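Local coordinates for 2,3,4,5-tetrahydropyridine-2,6-dicarboxylate N-succinyltransferase (PDB 2RIJ), which probably catalyses the succinyl-CoA-dependent conversion of cyclic tetrahydrodipicolinate into acyclic N-succinyl-L-2-amino-6-oxopimelate in the lysine biosynthesis pathway, at residues M2-T5 and K6-L10; F344-E347 and I348-G351; R363-S366 and I367-A370. One frame throughout, in Å; residues are numbered along the deposited sequence.

Contact 1: residues M2-T5 and K6-L10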
loop_
_atom_site.group_PDB
_atom_site.type_symbol
_atom_site.label_atom_id
_atom_site.label_comp_id
_atom_site.label_asym_id
_atom_site.label_seq_id
_atom_site.Cartn_x
_atom_site.Cartn_y
_atom_site.Cartn_z
HETATM N N MSE A 2 -79.823 32.717 11.061
HETATM C CA MSE A 2 -80.129 31.310 11.367
HETATM C C MSE A 2 -79.009 30.569 12.101
HETATM O O MSE A 2 -79.337 29.696 12.907
HETATM C CB MSE A 2 -80.721 30.516 10.181
HETATM C CG MSE A 2 -82.089 31.101 9.654
HETATM SE SE MSE A 2 -83.135 32.296 10.893
HETATM C CE MSE A 2 -84.007 30.962 12.026
ATOM N N ILE A 3 -77.728 30.911 11.854
ATOM C CA ILE A 3 -76.642 30.501 12.785
ATOM C C ILE A 3 -76.354 31.648 13.750
ATOM O O ILE A 3 -75.596 32.554 13.452
ATOM C CB ILE A 3 -75.320 30.019 12.106
ATOM C CG1 ILE A 3 -75.628 29.030 10.978
ATOM C CG2 ILE A 3 -74.404 29.376 13.165
ATOM C CD1 ILE A 3 -76.508 27.834 11.389
ATOM N N ASN A 4 -76.986 31.595 14.910
ATOM C CA ASN A 4 -76.904 32.677 15.871
ATOM C C ASN A 4 -76.070 32.330 17.095
ATOM O O ASN A 4 -75.412 33.188 17.664
ATOM C CB ASN A 4 -78.328 33.135 16.231
ATOM C CG ASN A 4 -79.074 33.701 15.005
ATOM O OD1 ASN A 4 -78.591 34.634 14.367
ATOM N ND2 ASN A 4 -80.203 33.093 14.646
ATOM N N THR A 5 -76.010 31.053 17.443
ATOM C CA THR A 5 -75.181 30.622 18.563
ATOM C C THR A 5 -74.127 29.599 18.142
ATOM O O THR A 5 -74.245 28.975 17.103
ATOM C CB THR A 5 -76.077 29.990 19.629
ATOM O OG1 THR A 5 -76.625 28.780 19.106
ATOM C CG2 THR A 5 -77.241 30.935 19.997
ATOM N N LYS A 6 -73.125 29.391 18.980
ATOM C CA LYS A 6 -72.121 28.360 18.690
ATOM C C LYS A 6 -72.728 26.959 18.715
ATOM O O LYS A 6 -72.228 26.039 18.069
ATOM C CB LYS A 6 -70.926 28.486 19.628
ATOM C CG LYS A 6 -70.236 29.802 19.499
ATOM C CD LYS A 6 -69.006 29.885 20.329
ATOM C CE LYS A 6 -68.348 31.226 20.175
ATOM N NZ LYS A 6 -67.369 31.516 21.259
ATOM N N GLU A 7 -73.802 26.791 19.478
ATOM C CA GLU A 7 -74.584 25.585 19.417
ATOM C C GLU A 7 -75.258 25.334 18.052
ATOM O O GLU A 7 -75.367 24.176 17.585
ATOM C CB GLU A 7 -75.651 25.634 20.503
ATOM C CG GLU A 7 -76.703 24.562 20.367
ATOM C CD GLU A 7 -77.803 24.702 21.397
ATOM O OE1 GLU A 7 -78.711 25.555 21.214
ATOM O OE2 GLU A 7 -77.752 23.958 22.386
ATOM N N ASP A 8 -75.782 26.401 17.447
ATOM C CA ASP A 8 -76.380 26.317 16.101
ATOM C C ASP A 8 -75.276 25.887 15.145
ATOM O O ASP A 8 -75.491 25.060 14.278
ATOM C CB ASP A 8 -76.885 27.681 15.635
ATOM C CG ASP A 8 -78.131 28.151 16.359
ATOM O OD1 ASP A 8 -78.887 27.289 16.895
ATOM O OD2 ASP A 8 -78.365 29.393 16.343
ATOM N N PHE A 9 -74.108 26.499 15.320
ATOM C CA PHE A 9 -72.933 26.228 14.492
ATOM C C PHE A 9 -72.540 24.743 14.534
ATOM O O PHE A 9 -72.358 24.117 13.482
ATOM C CB PHE A 9 -71.764 27.079 14.953
ATOM C CG PHE A 9 -70.499 26.845 14.178
ATOM C CD1 PHE A 9 -70.309 27.451 12.957
ATOM C CD2 PHE A 9 -69.512 26.010 14.665
ATOM C CE1 PHE A 9 -69.136 27.267 12.238
ATOM C CE2 PHE A 9 -68.341 25.814 13.961
ATOM C CZ PHE A 9 -68.155 26.450 12.741
ATOM N N LEU A 10 -72.451 24.185 15.746
ATOM C CA LEU A 10 -72.154 22.777 15.893
ATOM C C LEU A 10 -73.228 21.853 15.307
ATOM O O LEU A 10 -72.880 20.855 14.700
ATOM C CB LEU A 10 -71.861 22.416 17.347
ATOM C CG LEU A 10 -70.588 22.985 17.965
ATOM C CD1 LEU A 10 -70.508 22.526 19.441
ATOM C CD2 LEU A 10 -69.305 22.612 17.205
HETATM O O HOH W 1 -78.868 27.757 19.677
#

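Contact 2: residues F344-E347 and I348-G351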
loop_
_atom_site.group_PDB
_atom_site.type_symbol
_atom_site.label_atom_id
_atom_site.label_comp_id
_atom_site.label_asym_id
_atom_site.label_seq_id
_atom_site.Cartn_x
_atom_site.Cartn_y
_atom_site.Cartn_z
ATOM N N PHE A 344 -19.657 -8.441 13.335
ATOM C CA PHE A 344 -18.341 -7.857 13.012
ATOM C C PHE A 344 -17.279 -8.970 12.825
ATOM O O PHE A 344 -16.107 -8.827 13.194
ATOM C CB PHE A 344 -17.916 -6.876 14.113
ATOM C CG PHE A 344 -18.706 -5.601 14.134
ATOM C CD1 PHE A 344 -18.469 -4.617 13.193
ATOM C CD2 PHE A 344 -19.687 -5.389 15.080
ATOM C CE1 PHE A 344 -19.201 -3.442 13.204
ATOM C CE2 PHE A 344 -20.391 -4.217 15.106
ATOM C CZ PHE A 344 -20.161 -3.246 14.165
ATOM N N ASP A 345 -17.716 -10.057 12.215
ATOM C CA ASP A 345 -16.902 -11.244 11.962
ATOM C C ASP A 345 -15.767 -10.993 10.968
ATOM O O ASP A 345 -14.717 -11.631 11.040
ATOM C CB ASP A 345 -17.788 -12.399 11.436
ATOM C CG ASP A 345 -18.622 -12.009 10.153
ATOM O OD1 ASP A 345 -18.933 -10.799 9.917
ATOM O OD2 ASP A 345 -18.985 -12.928 9.372
ATOM N N LYS A 346 -15.934 -10.084 10.025
ATOM C CA LYS A 346 -14.941 -10.038 8.989
ATOM C C LYS A 346 -14.184 -8.749 9.025
ATOM O O LYS A 346 -14.305 -7.979 9.951
ATOM C CB LYS A 346 -15.532 -10.379 7.631
ATOM C CG LYS A 346 -16.464 -9.420 7.115
ATOM C CD LYS A 346 -17.386 -10.041 6.078
ATOM C CE LYS A 346 -18.364 -8.933 5.638
ATOM N NZ LYS A 346 -19.154 -9.263 4.439
ATOM N N GLU A 347 -13.306 -8.586 8.065
ATOM C CA GLU A 347 -12.385 -7.467 8.128
ATOM C C GLU A 347 -12.692 -6.390 7.133
ATOM O O GLU A 347 -12.397 -5.242 7.384
ATOM C CB GLU A 347 -10.966 -7.956 7.945
ATOM C CG GLU A 347 -9.984 -6.971 8.546
ATOM C CD GLU A 347 -8.685 -7.608 8.974
ATOM O OE1 GLU A 347 -8.684 -8.828 9.286
ATOM O OE2 GLU A 347 -7.686 -6.854 9.015
ATOM N N ILE A 348 -13.278 -6.756 6.004
ATOM C CA ILE A 348 -13.600 -5.792 4.969
ATOM C C ILE A 348 -15.097 -5.724 4.767
ATOM O O ILE A 348 -15.735 -6.716 4.533
ATOM C CB ILE A 348 -12.909 -6.138 3.625
ATOM C CG1 ILE A 348 -11.404 -5.935 3.753
ATOM C CG2 ILE A 348 -13.443 -5.275 2.478
ATOM C CD1 ILE A 348 -10.674 -6.523 2.593
ATOM N N TYR A 349 -15.638 -4.519 4.806
ATOM C CA TYR A 349 -17.063 -4.294 4.570
ATOM C C TYR A 349 -17.290 -3.244 3.510
ATOM O O TYR A 349 -16.585 -2.225 3.439
ATOM C CB TYR A 349 -17.733 -3.832 5.864
ATOM C CG TYR A 349 -17.656 -4.807 6.979
ATOM C CD1 TYR A 349 -16.515 -4.909 7.774
ATOM C CD2 TYR A 349 -18.724 -5.637 7.260
ATOM C CE1 TYR A 349 -16.447 -5.817 8.798
ATOM C CE2 TYR A 349 -18.660 -6.545 8.281
ATOM C CZ TYR A 349 -17.517 -6.631 9.043
ATOM O OH TYR A 349 -17.474 -7.547 10.051
ATOM N N LYS A 350 -18.302 -3.485 2.682
ATOM C CA LYS A 350 -18.775 -2.482 1.757
ATOM C C LYS A 350 -19.584 -1.441 2.516
ATOM O O LYS A 350 -20.279 -1.769 3.490
ATOM C CB LYS A 350 -19.645 -3.120 0.695
ATOM C CG LYS A 350 -18.818 -3.900 -0.286
ATOM C CD LYS A 350 -19.654 -4.439 -1.427
ATOM C CE LYS A 350 -18.799 -4.528 -2.713
ATOM N N GLY A 351 -19.498 -0.189 2.079
ATOM C CA GLY A 351 -20.383 0.865 2.611
ATOM C C GLY A 351 -21.804 0.408 2.900
ATOM O O GLY A 351 -22.302 0.584 3.987
HETATM O O HOH W 2 -17.691 -7.256 2.391
#

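Contact 3: residues R363-S366 and I367-A370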
loop_
_atom_site.group_PDB
_atom_site.type_symbol
_atom_site.label_atom_id
_atom_site.label_comp_id
_atom_site.label_asym_id
_atom_site.label_seq_id
_atom_site.Cartn_x
_atom_site.Cartn_y
_atom_site.Cartn_z
ATOM N N ARG A 363 -12.471 7.091 7.714
ATOM C CA ARG A 363 -11.201 7.816 7.533
ATOM C C ARG A 363 -10.313 7.083 6.560
ATOM O O ARG A 363 -10.598 5.951 6.174
ATOM C CB ARG A 363 -10.531 8.026 8.877
ATOM C CG ARG A 363 -10.324 6.794 9.716
ATOM C CD ARG A 363 -9.660 7.225 11.024
ATOM N NE ARG A 363 -9.438 6.102 11.936
ATOM C CZ ARG A 363 -8.448 5.220 11.808
ATOM N NH1 ARG A 363 -7.576 5.304 10.797
ATOM N NH2 ARG A 363 -8.322 4.245 12.711
ATOM N N GLN A 364 -9.296 7.776 6.060
ATOM C CA GLN A 364 -8.268 7.149 5.245
ATOM C C GLN A 364 -6.975 6.995 6.028
ATOM O O GLN A 364 -6.566 7.905 6.753
ATOM C CB GLN A 364 -7.975 7.957 3.978
ATOM C CG GLN A 364 -7.070 7.185 2.994
ATOM C CD GLN A 364 -7.244 7.584 1.509
ATOM O OE1 GLN A 364 -7.840 8.607 1.197
ATOM N NE2 GLN A 364 -6.723 6.749 0.601
ATOM N N ASP A 365 -6.338 5.829 5.912
ATOM C CA ASP A 365 -5.015 5.647 6.491
ATOM C C ASP A 365 -4.029 6.382 5.595
ATOM O O ASP A 365 -3.896 6.079 4.432
ATOM C CB ASP A 365 -4.678 4.174 6.618
ATOM C CG ASP A 365 -3.350 3.927 7.359
ATOM O OD1 ASP A 365 -2.294 4.470 6.981
ATOM O OD2 ASP A 365 -3.367 3.164 8.306
ATOM N N SER A 366 -3.401 7.435 6.100
ATOM C CA SER A 366 -2.618 8.253 5.194
ATOM C C SER A 366 -1.257 7.662 4.840
ATOM O O SER A 366 -0.680 8.086 3.853
ATOM C CB SER A 366 -2.573 9.736 5.615
ATOM O OG SER A 366 -2.096 9.876 6.890
ATOM N N ILE A 367 -0.791 6.636 5.560
ATOM C CA ILE A 367 0.450 5.934 5.209
ATOM C C ILE A 367 0.211 4.803 4.193
ATOM O O ILE A 367 0.912 4.730 3.177
ATOM C CB ILE A 367 1.165 5.377 6.480
ATOM C CG1 ILE A 367 1.526 6.528 7.424
ATOM C CG2 ILE A 367 2.407 4.588 6.097
ATOM C CD1 ILE A 367 1.871 7.856 6.712
ATOM N N SER A 368 -0.800 3.972 4.438
ATOM C CA SER A 368 -1.063 2.826 3.558
ATOM C C SER A 368 -2.030 3.139 2.460
ATOM O O SER A 368 -2.136 2.374 1.487
ATOM C CB SER A 368 -1.599 1.655 4.353
ATOM O OG SER A 368 -2.926 1.898 4.756
ATOM N N GLY A 369 -2.767 4.239 2.617
ATOM C CA GLY A 369 -3.803 4.589 1.677
ATOM C C GLY A 369 -5.134 3.837 1.832
ATOM O O GLY A 369 -6.051 4.149 1.105
ATOM N N ALA A 370 -5.258 2.927 2.802
ATOM C CA ALA A 370 -6.477 2.095 3.012
ATOM C C ALA A 370 -7.655 2.937 3.530
ATOM O O ALA A 370 -7.487 3.810 4.396
ATOM C CB ALA A 370 -6.241 0.952 3.997
HETATM O O HOH W 3 -3.840 0.141 6.619
#

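Contact 1: residues M2-T5 and K6-L10
Thr-5 and Asp-8 form a capping box that starts helix 6-17, with Thr-5 as N-cap. The bonds between the two residues are reciprocal. Asp-8 N donates to Thr-5 OG1 at 3.0 Å, while Thr-5 N reaches back to Asp-8 OD2 at 3.1 Å. The hydroxyl stands between the backbone N and the carbonyl carbon of Thr-5 (chi1 67°), which turns OG1 inward over the first helical turn. Asp-8 OD2 takes a second amide, Asn-4 N, at 3.0 Å; Asn-4 N meets the anti lone pair of OD2, whereas Thr-5 N comes in from above the carboxylate plane, 48° out of it. Two backbone N-H groups on OD2 help to hold the carboxylate's rotation. Helical bonding begins with Phe-9 N to Thr-5 O at 3.1 Å.

The apolar contact is made by the CG2 branch of Ile-3. This methyl lies against the backbone of Phe-9 and touches Phe-9 CB at 3.9 Å. The ring of Phe-9 leads away from residues 2-5 and meets Phe-100 edge-to-face, and Ile-3 also rests on Pro-99. Two polar ends reach the same region, residues 98-103: Asn-4 OD1 bonds Lys-98 NZ and Lys-6 NZ forms a salt bridge with Glu-103.

A single water joins three side chains of the cap. It accepts from Thr-5 OG1 at a short 2.5 Å, and this hydroxyl would then serve as donor as well as acceptor. The water gives one proton to Glu-7 OE1 and the other to Asp-8 OD1, the latter 2.8 Å away.

Contact 2: residues F344-E347 and I348-G351
The aliphatic chain of Lys-346 lies over one face of the Tyr-349 ring, the two side chains running at a slant to each other. Lys-346 CG makes the CH-pi contact, 4.0 Å from the ring centroid and 28° off the ring normal, and CE continues over the same face, 3.6 Å from Tyr-349 CE2. The arrangement depends on the first torsion of the lysine: CG sits between its own N and carbonyl carbon (chi1 67°), which folds the extended chain back over the tyrosine that follows three residues on.

The ring itself points back along the chain, so that its hydroxyl ends within the bend at 344-346. There Tyr-349 OH accepts from Lys-346 N at 3.0 Å, and a weak bond links it to Asn-343 O. The CA of Phe-344 is also close, 3.1 Å from Tyr-349 OH. Asp-345 approaches the same oxygen with OD1, its carboxylate inclined 56° to the ring.

At the far end of the lysine a water bridges NZ to Ile-348 O, accepting from the ammonium group and donating to the carbonyl at 3.0 Å; Glu-353 supplies the salt bridge to NZ. Glu-347 turns its carboxylate the other way, to Lys-326 of the second subunit, and Ile-348 packs on Ile-348 of that subunit.

The strand carries Lys-350, which is predicted to bind succinyl-CoA. Strand 348-350 is the outermost strand of the mixed sheet within this chain, bonded antiparallel to strand 326-329, with Tyr-349 and Phe-344 both resting on Leu-329 and Phe-344 also covering Leu-335 and Ala-336 of helix 332-338.

Contact 3: residues R363-S366 and I367-A370
Asp-365 OD1 is gripped by two consecutive backbone amides, Ile-367 N and Ser-368 N, each at 3.0 Å. The first arrives nearly along the C-O axis of the carboxylate and makes an Asx turn; the second comes from above its plane, 48° out, in an almost straight bond. With CG anti to the backbone N (chi1 -174°), the carboxylate of Asp-365 is swung over the turn it closes. A water links Ser-368 OG to Asp-365 OD2, the latter bond long and weak. Ser-368 OG also accepts from Ala-370 N at 3.2 Å, an ST turn.

These turns form the tip of the hairpin that joins antiparallel strands 360-364 and 371-375. The mouth of the loop is closed by Asp-365 N to Ala-370 O at 2.8 Å, with a weaker bond from Gly-369 N to Asp-365 O inside. Gly-369, at a positive phi of 79°, lets the chain turn back.

Residues 363-366 are predicted to bind succinyl-CoA. The tip meets other subunits: Ser-366 OG bonds Lys-326 O of the fourth subunit, and Ile-367 packs on Ile-367 of the fifth. On the strand side Gln-364 NE2 donates to Gly-369 O at 2.7 Å, meeting it from above the carbonyl plane.

Overall arrangement
Along the chain the contacts follow in series, and they mark the two ends of an elongated subunit. Contact 1 caps the first helix of the N-terminal domain; contacts 2 and 3 lie on the opposite side of the chain's centre, and their centres are about 69 and 75 Å from that of contact 1. Between the N-terminal domain and this far end runs the left-handed parallel beta-helix built from hexapeptide repeats. Contacts 2 and 3 are neighbours, about 17 Å apart between centres and about 9 Å between nearest atoms, and their strands, 348-350 and 360-364, belong to the same mixed sheet. Both touch other subunits and hold predicted succinyl-CoA-binding residues, whereas contact 1 lies away from the annotated sites.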